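PDB 3IHV: SusD homolog from Bacteroides thetaiotaomicron VPI-5482, which probably binds glycans at the outer membrane as a member of the SusD family, handing them on for uptake by the cell. Local coordinates for residues A[313-321]-A[425-433]; A[509-518]-A[527-535]. One frame throughout, in Å; residues are numbered along the deposited sequence.

Overall arrangement
Both contacts lie within the SusD family region of a single, largely helical chain, in series: interaction 1 is complete before interaction 2 begins. They lie on opposite sides of the chain's centre, each about 22 Å from it, their centres about 39 Å apart and their nearest atoms about 26 Å. Interaction 1 joins the loop between helices 306-313 and 320-324 to the C-terminal end of helix 417-430 through charges, water and one tyrosine. Interaction 2 lays the C-terminal tail along the loop between helices 504-507 and 520-525. Neither includes a residue of the two sodium sites; ethanediol, probably from the crystallisation liquor, lies beside Arg313 in interaction 1 and near Phe529 in interaction 2.

Interaction 1. Residues A[313-321]-A[425-433]; sequences REDVSDIRR and AVRRRGYGN. With EDO (1,2-ethanediol), chain G.
Ile319 N gives the one direct hydrogen bond between 313-321 and 425-433, to Gly430 O at 2.9 Å; the donor stands nearly along the C=O axis. A second kind of contact is made by the Tyr431 ring, which lies against the turn from Asp315 to Asp318, with Asp318 CA over its centre and Asp318 CB over the same face, 4.0 Å from the centroid, a CH-pi contact. Ser317 CB meets the ring at CD2, 3.7 Å away.

Here the helix 417-430 stops: Gly432, with positive phi, is the C-prime residue of a Schellman motif, and the incoming loop packs on that end. Gly430 has no side chain, and Arg320 NE approaches its CA to 3.6 Å, a place where a beta carbon would collide.

The charged groups form a third layer. Within 313-321, Asp318, with CG anti to the backbone N (chi1 -174°), turns its carboxylate to Arg320, which grips it side-on: NE to OD1 almost straight (173°), NH2 to OD2 at 2.9 Å. OD1 also accepts from Arg320 N, a capping bond at the turn leading into the next helix. Arg320 NH2 and Arg427 NH1 come within 4.0 Å, their guanidinium planes 68° apart; Glu458, on helix 448-463, forms salt bridges with both arginines, probably offsetting the like charges. At the far end of 313-321, Arg313 NE and NH2 each donate to an ethanediol oxygen.

One water links the two sides, donating to Asp315 OD2 and Asp318 OD2 while accepting from Arg427 NH1 and Tyr431 OH. A second bridges the backbones, donating to Ser317 O and, at 2.9 Å, to Tyr431 O.

Interaction 2. Residues A[509-518]-A[527-535]; sequences EEGKHELFPI and IQFNQNPKW
The C-terminal tail folds back along the loop that precedes helix 520-525, and its last residue, Trp535, is held there between two side chains. Lys512 lies over one face of the indole, its chain fully extended with CG anti to the backbone N (chi1 179°), so that CE sits 3.5 Å from the centroid of the six-membered ring of Trp535, almost on the normal. Its NZ, 4.5 Å from the same centroid, adds a cation-pi contact. Pro517 covers the opposite face, with CD 3.6 Å from that centroid. Trp535 NE1 is shared between two carbonyls, Lys512 O and Leu515 O, the latter at 3.0 Å; both bonds are bent, and the donor stands above each carbonyl plane. His513 meets the benzo side at CZ2 with its ring plane turned 85° from the indole. With an alanine here instead of Trp535, the two carbonyls would probably lose this donor and a gap would open between Lys512 and Pro517.

Further back, two amides read the loop backbone. The Gln531 chain turns at chi2 (55°), which brings its amide alongside the backbone N and O of Ile518: OE1 accepts from N at 2.8 Å, and NE2 gives a nearly straight bond to O at 2.9 Å, each in the plane of the acceptor's carbonyl. Asn532 ND2 reaches Phe516 O at 2.8 Å and also bonds Phe135 O, tying the tail to the end of helix 107-135. A type II beta turn, Asn532 to Trp535, thus sets the indole on the type I turn Lys512 to Leu515, the tail being held by side-chain-to-backbone hydrogen bonds instead of strand pairing.

Interaction 1. Residues A[313-321]-A[425-433]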
loop_
_atom_site.group_PDB
_atom_site.type_symbol
_atom_site.label_atom_id
_atom_site.label_comp_id
_atom_site.label_asym_id
_atom_site.label_seq_id
_atom_site.Cartn_x
_atom_site.Cartn_y
_atom_site.Cartn_z
ATOM N N ARG A 313 -23.072 -1.874 2.675
ATOM C CA ARG A 313 -24.218 -1.370 3.419
ATOM C C ARG A 313 -25.135 -2.464 3.998
ATOM O O ARG A 313 -25.879 -2.187 4.937
ATOM C CB ARG A 313 -25.037 -0.371 2.607
ATOM C CG ARG A 313 -24.305 0.936 2.416
ATOM C CD ARG A 313 -25.133 1.972 1.676
ATOM N NE ARG A 313 -24.503 3.296 1.793
ATOM C CZ ARG A 313 -25.002 4.412 1.284
ATOM N NH1 ARG A 313 -26.165 4.398 0.641
ATOM N NH2 ARG A 313 -24.361 5.565 1.456
ATOM N N GLU A 314 -25.099 -3.656 3.420
ATOM C CA GLU A 314 -25.859 -4.775 3.960
ATOM C C GLU A 314 -25.390 -5.191 5.375
ATOM O O GLU A 314 -26.203 -5.618 6.173
ATOM C CB GLU A 314 -25.778 -5.969 2.995
ATOM C CG GLU A 314 -26.485 -5.718 1.667
ATOM C CD GLU A 314 -28.008 -5.448 1.833
ATOM O OE1 GLU A 314 -28.747 -6.327 2.360
ATOM O OE2 GLU A 314 -28.474 -4.350 1.455
ATOM N N ASP A 315 -24.099 -5.063 5.669
ATOM C CA ASP A 315 -23.511 -5.409 6.994
ATOM C C ASP A 315 -23.561 -4.189 7.904
ATOM O O ASP A 315 -22.541 -3.523 8.192
ATOM C CB ASP A 315 -22.064 -5.842 6.811
ATOM C CG ASP A 315 -21.933 -7.119 5.988
ATOM O OD1 ASP A 315 -22.978 -7.751 5.793
ATOM O OD2 ASP A 315 -20.806 -7.476 5.595
ATOM N N VAL A 316 -24.774 -3.899 8.359
ATOM C CA VAL A 316 -25.044 -2.657 9.031
ATOM C C VAL A 316 -24.121 -2.294 10.182
ATOM O O VAL A 316 -23.638 -1.158 10.263
ATOM C CB VAL A 316 -26.549 -2.607 9.465
ATOM C CG1 VAL A 316 -26.821 -1.399 10.335
ATOM C CG2 VAL A 316 -27.454 -2.580 8.191
ATOM N N SER A 317 -23.841 -3.257 11.040
ATOM C CA SER A 317 -23.081 -3.010 12.255
ATOM C C SER A 317 -21.580 -2.912 12.058
ATOM O O SER A 317 -20.866 -2.656 13.010
ATOM C CB SER A 317 -23.419 -4.076 13.295
ATOM O OG SER A 317 -24.809 -4.044 13.567
ATOM N N ASP A 318 -21.095 -3.108 10.840
ATOM C CA ASP A 318 -19.664 -2.971 10.557
ATOM C C ASP A 318 -19.318 -1.484 10.586
ATOM O O ASP A 318 -19.707 -0.725 9.663
ATOM C CB ASP A 318 -19.379 -3.575 9.190
ATOM C CG ASP A 318 -17.916 -3.623 8.862
ATOM O OD1 ASP A 318 -17.134 -2.806 9.416
ATOM O OD2 ASP A 318 -17.556 -4.460 8.000
ATOM N N ILE A 319 -18.580 -1.073 11.618
ATOM C CA ILE A 319 -18.257 0.348 11.812
ATOM C C ILE A 319 -17.193 0.860 10.844
ATOM O O ILE A 319 -16.974 2.060 10.730
ATOM C CB ILE A 319 -17.864 0.690 13.288
ATOM C CG1 ILE A 319 -16.493 0.127 13.661
ATOM C CG2 ILE A 319 -19.010 0.260 14.240
ATOM C CD1 ILE A 319 -15.918 0.725 14.940
ATOM N N ARG A 320 -16.530 -0.041 10.146
ATOM C CA ARG A 320 -15.472 0.371 9.255
ATOM C C ARG A 320 -16.020 1.052 8.033
ATOM O O ARG A 320 -15.312 1.817 7.418
ATOM C CB ARG A 320 -14.661 -0.806 8.801
ATOM C CG ARG A 320 -13.901 -1.490 9.922
ATOM C CD ARG A 320 -13.287 -2.792 9.470
ATOM N NE ARG A 320 -14.328 -3.775 9.145
ATOM C CZ ARG A 320 -14.090 -5.057 8.838
ATOM N NH1 ARG A 320 -12.864 -5.538 8.819
ATOM N NH2 ARG A 320 -15.076 -5.870 8.560
ATOM N N ARG A 321 -17.255 0.733 7.663
ATOM C CA ARG A 321 -17.849 1.263 6.425
ATOM C C ARG A 321 -17.866 2.798 6.409
ATOM O O ARG A 321 -17.291 3.398 5.525
ATOM C CB ARG A 321 -19.229 0.680 6.198
ATOM C CG ARG A 321 -19.934 1.164 4.877
ATOM C CD ARG A 321 -21.344 0.544 4.670
ATOM N NE ARG A 321 -22.116 0.852 5.861
ATOM C CZ ARG A 321 -22.360 0.025 6.874
ATOM N NH1 ARG A 321 -21.962 -1.261 6.864
ATOM N NH2 ARG A 321 -23.000 0.495 7.920
ATOM N N ALA A 425 -10.698 -11.995 14.737
ATOM C CA ALA A 425 -10.121 -10.874 15.504
ATOM C C ALA A 425 -10.339 -9.599 14.729
ATOM O O ALA A 425 -10.732 -8.554 15.299
ATOM C CB ALA A 425 -8.630 -11.060 15.760
ATOM N N VAL A 426 -10.087 -9.688 13.422
ATOM C CA VAL A 426 -10.284 -8.555 12.539
ATOM C C VAL A 426 -11.775 -8.131 12.448
ATOM O O VAL A 426 -12.089 -6.937 12.554
ATOM C CB VAL A 426 -9.705 -8.802 11.154
ATOM C CG1 VAL A 426 -10.080 -7.657 10.209
ATOM C CG2 VAL A 426 -8.187 -8.945 11.268
ATOM N N ARG A 427 -12.668 -9.093 12.307
ATOM C CA ARG A 427 -14.109 -8.803 12.244
ATOM C C ARG A 427 -14.613 -8.173 13.560
ATOM O O ARG A 427 -15.398 -7.220 13.555
ATOM C CB ARG A 427 -14.900 -10.098 12.045
ATOM C CG ARG A 427 -14.568 -10.973 10.846
ATOM C CD ARG A 427 -15.305 -10.682 9.663
ATOM N NE ARG A 427 -16.767 -10.689 9.871
ATOM C CZ ARG A 427 -17.588 -9.976 9.106
ATOM N NH1 ARG A 427 -17.099 -9.277 8.079
ATOM N NH2 ARG A 427 -18.887 -9.937 9.367
ATOM N N ARG A 428 -14.169 -8.703 14.692
ATOM C CA ARG A 428 -14.618 -8.170 15.972
ATOM C C ARG A 428 -14.208 -6.709 16.139
ATOM O O ARG A 428 -14.980 -5.862 16.563
ATOM C CB ARG A 428 -14.063 -9.044 17.104
ATOM C CG ARG A 428 -14.742 -10.417 17.111
ATOM C CD ARG A 428 -14.059 -11.390 18.029
ATOM N NE ARG A 428 -14.714 -12.677 18.028
ATOM C CZ ARG A 428 -14.407 -13.685 18.847
ATOM N NH1 ARG A 428 -13.433 -13.564 19.749
ATOM N NH2 ARG A 428 -15.081 -14.832 18.771
ATOM N N ARG A 429 -12.952 -6.411 15.831
ATOM C CA ARG A 429 -12.511 -5.034 15.953
ATOM C C ARG A 429 -13.345 -4.165 14.982
ATOM O O ARG A 429 -13.739 -3.036 15.336
ATOM C CB ARG A 429 -10.999 -4.945 15.676
ATOM C CG ARG A 429 -10.345 -3.647 16.061
ATOM C CD ARG A 429 -10.420 -2.596 14.974
ATOM N NE ARG A 429 -9.628 -2.945 13.825
ATOM C CZ ARG A 429 -8.336 -2.677 13.659
ATOM N NH1 ARG A 429 -7.627 -2.052 14.607
ATOM N NH2 ARG A 429 -7.748 -3.020 12.527
ATOM N N GLY A 430 -13.573 -4.688 13.777
ATOM C CA GLY A 430 -14.323 -3.976 12.731
ATOM C C GLY A 430 -15.776 -3.716 13.073
ATOM O O GLY A 430 -16.399 -2.806 12.506
ATOM N N TYR A 431 -16.321 -4.488 14.020
ATOM C CA TYR A 431 -17.675 -4.282 14.533
ATOM C C TYR A 431 -17.701 -3.551 15.876
ATOM O O TYR A 431 -18.740 -3.502 16.560
ATOM C CB TYR A 431 -18.411 -5.614 14.601
ATOM C CG TYR A 431 -18.967 -6.049 13.246
ATOM C CD1 TYR A 431 -18.136 -6.380 12.189
ATOM C CD2 TYR A 431 -20.349 -6.145 13.041
ATOM C CE1 TYR A 431 -18.653 -6.764 10.948
ATOM C CE2 TYR A 431 -20.863 -6.525 11.822
ATOM C CZ TYR A 431 -20.022 -6.838 10.783
ATOM O OH TYR A 431 -20.531 -7.232 9.569
ATOM N N GLY A 432 -16.558 -2.993 16.270
ATOM C CA GLY A 432 -16.468 -2.231 17.521
ATOM C C GLY A 432 -16.399 -3.085 18.776
ATOM O O GLY A 432 -16.808 -2.651 19.855
ATOM N N ASN A 433 -15.841 -4.281 18.646
ATOM C CA ASN A 433 -15.617 -5.181 19.790
ATOM C C ASN A 433 -16.921 -5.462 20.539
ATOM O O ASN A 433 -17.033 -5.155 21.733
ATOM C CB ASN A 433 -14.569 -4.551 20.714
ATOM C CG ASN A 433 -13.402 -4.037 19.951
ATOM O OD1 ASN A 433 -12.702 -4.813 19.329
ATOM N ND2 ASN A 433 -13.181 -2.712 19.975
HETATM C C1 EDO G . -20.709 4.371 3.299
HETATM O O1 EDO G . -21.874 3.539 3.105
HETATM C C2 EDO G . -20.795 5.706 2.605
HETATM O O2 EDO G . -22.004 6.379 2.953
HETATM O O HOH W 1 -18.728 -6.857 7.438
HETATM O O HOH W 2 -20.122 -10.014 6.565
HETATM O O HOH W 3 -21.235 -2.374 15.588
#

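Interaction 2. Residues A[509-518]-A[527-535]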
loop_
_atom_site.group_PDB
_atom_site.type_symbol
_atom_site.label_atom_id
_atom_site.label_comp_id
_atom_site.label_asym_id
_atom_site.label_seq_id
_atom_site.Cartn_x
_atom_site.Cartn_y
_atom_site.Cartn_z
ATOM N N GLU A 509 -7.134 -5.233 -20.379
ATOM C CA GLU A 509 -6.963 -6.365 -21.287
ATOM C C GLU A 509 -6.404 -7.558 -20.559
ATOM O O GLU A 509 -5.404 -7.481 -19.858
ATOM C CB GLU A 509 -6.059 -5.932 -22.443
ATOM C CG GLU A 509 -5.823 -6.978 -23.540
ATOM C CD GLU A 509 -5.010 -6.439 -24.732
ATOM O OE1 GLU A 509 -4.899 -5.193 -24.915
ATOM O OE2 GLU A 509 -4.500 -7.289 -25.502
ATOM N N GLU A 510 -7.035 -8.703 -20.755
ATOM C CA GLU A 510 -6.613 -9.901 -20.072
ATOM C C GLU A 510 -5.265 -10.322 -20.607
ATOM O O GLU A 510 -5.056 -10.339 -21.797
ATOM C CB GLU A 510 -7.615 -11.028 -20.310
ATOM C CG GLU A 510 -7.360 -12.216 -19.424
ATOM C CD GLU A 510 -8.444 -13.254 -19.540
ATOM O OE1 GLU A 510 -9.143 -13.332 -20.585
ATOM O OE2 GLU A 510 -8.608 -13.991 -18.556
ATOM N N GLY A 511 -4.339 -10.665 -19.721
ATOM C CA GLY A 511 -3.008 -11.073 -20.169
ATOM C C GLY A 511 -2.067 -9.899 -20.419
ATOM O O GLY A 511 -0.920 -10.113 -20.817
ATOM N N LYS A 512 -2.535 -8.680 -20.176
ATOM C CA LYS A 512 -1.704 -7.500 -20.320
ATOM C C LYS A 512 -1.582 -6.772 -18.993
ATOM O O LYS A 512 -0.482 -6.657 -18.414
ATOM C CB LYS A 512 -2.301 -6.561 -21.396
ATOM C CG LYS A 512 -1.512 -5.266 -21.607
ATOM C CD LYS A 512 -2.092 -4.422 -22.689
ATOM C CE LYS A 512 -1.314 -3.119 -22.833
ATOM N NZ LYS A 512 -1.862 -2.315 -23.952
ATOM N N HIS A 513 -2.733 -6.327 -18.471
ATOM C CA HIS A 513 -2.752 -5.382 -17.349
ATOM C C HIS A 513 -2.496 -5.974 -15.961
ATOM O O HIS A 513 -2.535 -5.250 -14.988
ATOM C CB HIS A 513 -3.999 -4.464 -17.403
ATOM C CG HIS A 513 -3.961 -3.498 -18.552
ATOM N ND1 HIS A 513 -4.760 -3.623 -19.676
ATOM C CD2 HIS A 513 -3.164 -2.422 -18.782
ATOM C CE1 HIS A 513 -4.464 -2.666 -20.536
ATOM N NE2 HIS A 513 -3.489 -1.928 -20.024
ATOM N N GLU A 514 -2.169 -7.247 -15.900
ATOM C CA GLU A 514 -1.709 -7.873 -14.660
ATOM C C GLU A 514 -0.249 -7.457 -14.357
ATOM O O GLU A 514 0.249 -7.735 -13.267
ATOM C CB GLU A 514 -1.788 -9.380 -14.699
ATOM C CG GLU A 514 -3.164 -9.935 -15.033
ATOM C CD GLU A 514 -3.445 -9.994 -16.508
ATOM O OE1 GLU A 514 -2.497 -9.774 -17.290
ATOM O OE2 GLU A 514 -4.616 -10.261 -16.878
ATOM N N LEU A 515 0.436 -6.862 -15.330
ATOM C CA LEU A 515 1.750 -6.232 -15.119
ATOM C C LEU A 515 1.793 -4.866 -15.734
ATOM O O LEU A 515 1.036 -4.570 -16.675
ATOM C CB LEU A 515 2.839 -7.027 -15.810
ATOM C CG LEU A 515 3.127 -8.421 -15.235
ATOM C CD1 LEU A 515 4.064 -9.183 -16.188
ATOM C CD2 LEU A 515 3.719 -8.354 -13.793
ATOM N N PHE A 516 2.676 -4.038 -15.209
ATOM C CA PHE A 516 3.048 -2.799 -15.887
ATOM C C PHE A 516 4.098 -3.159 -16.931
ATOM O O PHE A 516 4.764 -4.211 -16.821
ATOM C CB PHE A 516 3.574 -1.752 -14.906
ATOM C CG PHE A 516 2.466 -0.846 -14.316
ATOM C CD1 PHE A 516 1.172 -1.326 -14.125
ATOM C CD2 PHE A 516 2.750 0.430 -13.894
ATOM C CE1 PHE A 516 0.168 -0.507 -13.563
ATOM C CE2 PHE A 516 1.777 1.240 -13.308
ATOM C CZ PHE A 516 0.479 0.779 -13.174
ATOM N N PRO A 517 4.229 -2.343 -17.971
ATOM C CA PRO A 517 5.255 -2.620 -18.947
ATOM C C PRO A 517 6.634 -2.304 -18.383
ATOM O O PRO A 517 6.762 -1.474 -17.481
ATOM C CB PRO A 517 4.959 -1.606 -20.063
ATOM C CG PRO A 517 4.345 -0.396 -19.307
ATOM C CD PRO A 517 3.545 -1.060 -18.212
ATOM N N ILE A 518 7.655 -2.915 -18.960
ATOM C CA ILE A 518 9.020 -2.529 -18.660
ATOM C C ILE A 518 9.094 -1.152 -19.347
ATOM O O ILE A 518 8.642 -1.027 -20.467
ATOM C CB ILE A 518 10.025 -3.472 -19.315
ATOM C CG1 ILE A 518 9.778 -4.922 -18.855
ATOM C CG2 ILE A 518 11.446 -2.995 -19.026
ATOM C CD1 ILE A 518 9.764 -5.173 -17.354
ATOM N N ILE A 527 19.456 -4.042 -24.619
ATOM C CA ILE A 527 19.203 -4.872 -25.778
ATOM C C ILE A 527 18.779 -6.313 -25.452
ATOM O O ILE A 527 18.164 -6.949 -26.301
ATOM C CB ILE A 527 20.422 -4.851 -26.728
ATOM C CG1 ILE A 527 20.045 -5.270 -28.155
ATOM C CG2 ILE A 527 21.564 -5.704 -26.132
ATOM C CD1 ILE A 527 21.152 -4.946 -29.203
ATOM N N GLN A 528 19.076 -6.827 -24.260
ATOM C CA GLN A 528 18.667 -8.207 -23.921
ATOM C C GLN A 528 17.274 -8.271 -23.289
ATOM O O GLN A 528 16.775 -9.360 -23.042
ATOM C CB GLN A 528 19.656 -8.860 -22.954
ATOM C CG GLN A 528 21.080 -8.933 -23.523
ATOM C CD GLN A 528 21.945 -9.875 -22.721
ATOM O OE1 GLN A 528 21.706 -11.082 -22.716
ATOM N NE2 GLN A 528 22.968 -9.336 -22.049
ATOM N N PHE A 529 16.648 -7.130 -23.001
ATOM C CA PHE A 529 15.331 -7.161 -22.348
ATOM C C PHE A 529 14.242 -7.609 -23.290
ATOM O O PHE A 529 14.311 -7.347 -24.492
ATOM C CB PHE A 529 14.926 -5.754 -21.890
ATOM C CG PHE A 529 15.511 -5.311 -20.584
ATOM C CD1 PHE A 529 16.557 -6.001 -19.962
ATOM C CD2 PHE A 529 15.030 -4.134 -19.987
ATOM C CE1 PHE A 529 17.084 -5.552 -18.793
ATOM C CE2 PHE A 529 15.565 -3.689 -18.785
ATOM C CZ PHE A 529 16.605 -4.403 -18.205
ATOM N N ASN A 530 13.239 -8.262 -22.697
ATOM C CA ASN A 530 11.989 -8.619 -23.343
ATOM C C ASN A 530 10.898 -7.825 -22.625
ATOM O O ASN A 530 10.882 -7.716 -21.389
ATOM C CB ASN A 530 11.694 -10.109 -23.203
ATOM C CG ASN A 530 12.553 -10.970 -24.116
ATOM O OD1 ASN A 530 12.879 -10.582 -25.256
ATOM N ND2 ASN A 530 12.858 -12.186 -23.656
ATOM N N GLN A 531 9.997 -7.250 -23.418
ATOM C CA GLN A 531 8.846 -6.549 -22.911
ATOM C C GLN A 531 7.832 -7.581 -22.367
ATOM O O GLN A 531 7.807 -8.719 -22.803
ATOM C CB GLN A 531 8.223 -5.680 -24.017
ATOM C CG GLN A 531 7.003 -4.867 -23.576
ATOM C CD GLN A 531 7.276 -3.998 -22.373
ATOM O OE1 GLN A 531 7.046 -4.429 -21.231
ATOM N NE2 GLN A 531 7.824 -2.817 -22.600
ATOM N N ASN A 532 7.033 -7.157 -21.408
ATOM C CA ASN A 532 6.026 -8.011 -20.791
ATOM C C ASN A 532 4.913 -8.414 -21.759
ATOM O O ASN A 532 4.673 -7.737 -22.741
ATOM C CB ASN A 532 5.469 -7.320 -19.537
ATOM C CG ASN A 532 6.452 -7.331 -18.397
ATOM O OD1 ASN A 532 7.263 -8.261 -18.285
ATOM N ND2 ASN A 532 6.404 -6.308 -17.557
ATOM N N PRO A 533 4.217 -9.513 -21.457
ATOM C CA PRO A 533 3.162 -10.010 -22.362
ATOM C C PRO A 533 2.139 -8.950 -22.737
ATOM O O PRO A 533 1.680 -8.183 -21.881
ATOM C CB PRO A 533 2.531 -11.166 -21.555
ATOM C CG PRO A 533 3.683 -11.663 -20.700
ATOM C CD PRO A 533 4.393 -10.388 -20.285
ATOM N N LYS A 534 1.892 -8.871 -24.041
ATOM C CA LYS A 534 0.909 -7.950 -24.649
ATOM C C LYS A 534 1.230 -6.463 -24.561
ATOM O O LYS A 534 0.418 -5.620 -24.980
ATOM C CB LYS A 534 -0.529 -8.244 -24.171
ATOM C CG LYS A 534 -1.093 -9.523 -24.777
ATOM C CD LYS A 534 -2.509 -9.783 -24.303
ATOM C CE LYS A 534 -3.129 -10.992 -24.976
ATOM N NZ LYS A 534 -2.463 -12.268 -24.617
ATOM N N TRP A 535 2.411 -6.131 -24.062
ATOM C CA TRP A 535 2.835 -4.715 -23.994
ATOM C C TRP A 535 3.746 -4.408 -25.177
ATOM O O TRP A 535 4.302 -5.327 -25.780
ATOM C CB TRP A 535 3.572 -4.378 -22.693
ATOM C CG TRP A 535 2.663 -4.209 -21.506
ATOM C CD1 TRP A 535 2.378 -5.123 -20.555
ATOM C CD2 TRP A 535 1.928 -3.022 -21.168
ATOM N NE1 TRP A 535 1.492 -4.587 -19.626
ATOM C CE2 TRP A 535 1.204 -3.296 -19.986
ATOM C CE3 TRP A 535 1.797 -1.758 -21.767
ATOM C CZ2 TRP A 535 0.354 -2.354 -19.391
ATOM C CZ3 TRP A 535 0.959 -0.818 -21.152
ATOM C CH2 TRP A 535 0.267 -1.119 -19.990
ATOM O OXT TRP A 535 3.933 -3.233 -25.505
HETATM O O HOH W 4 -1.779 -5.824 -26.694
HETATM O O HOH W 5 1.656 -8.302 -19.046
HETATM O O HOH W 6 -0.198 -3.248 -25.971
#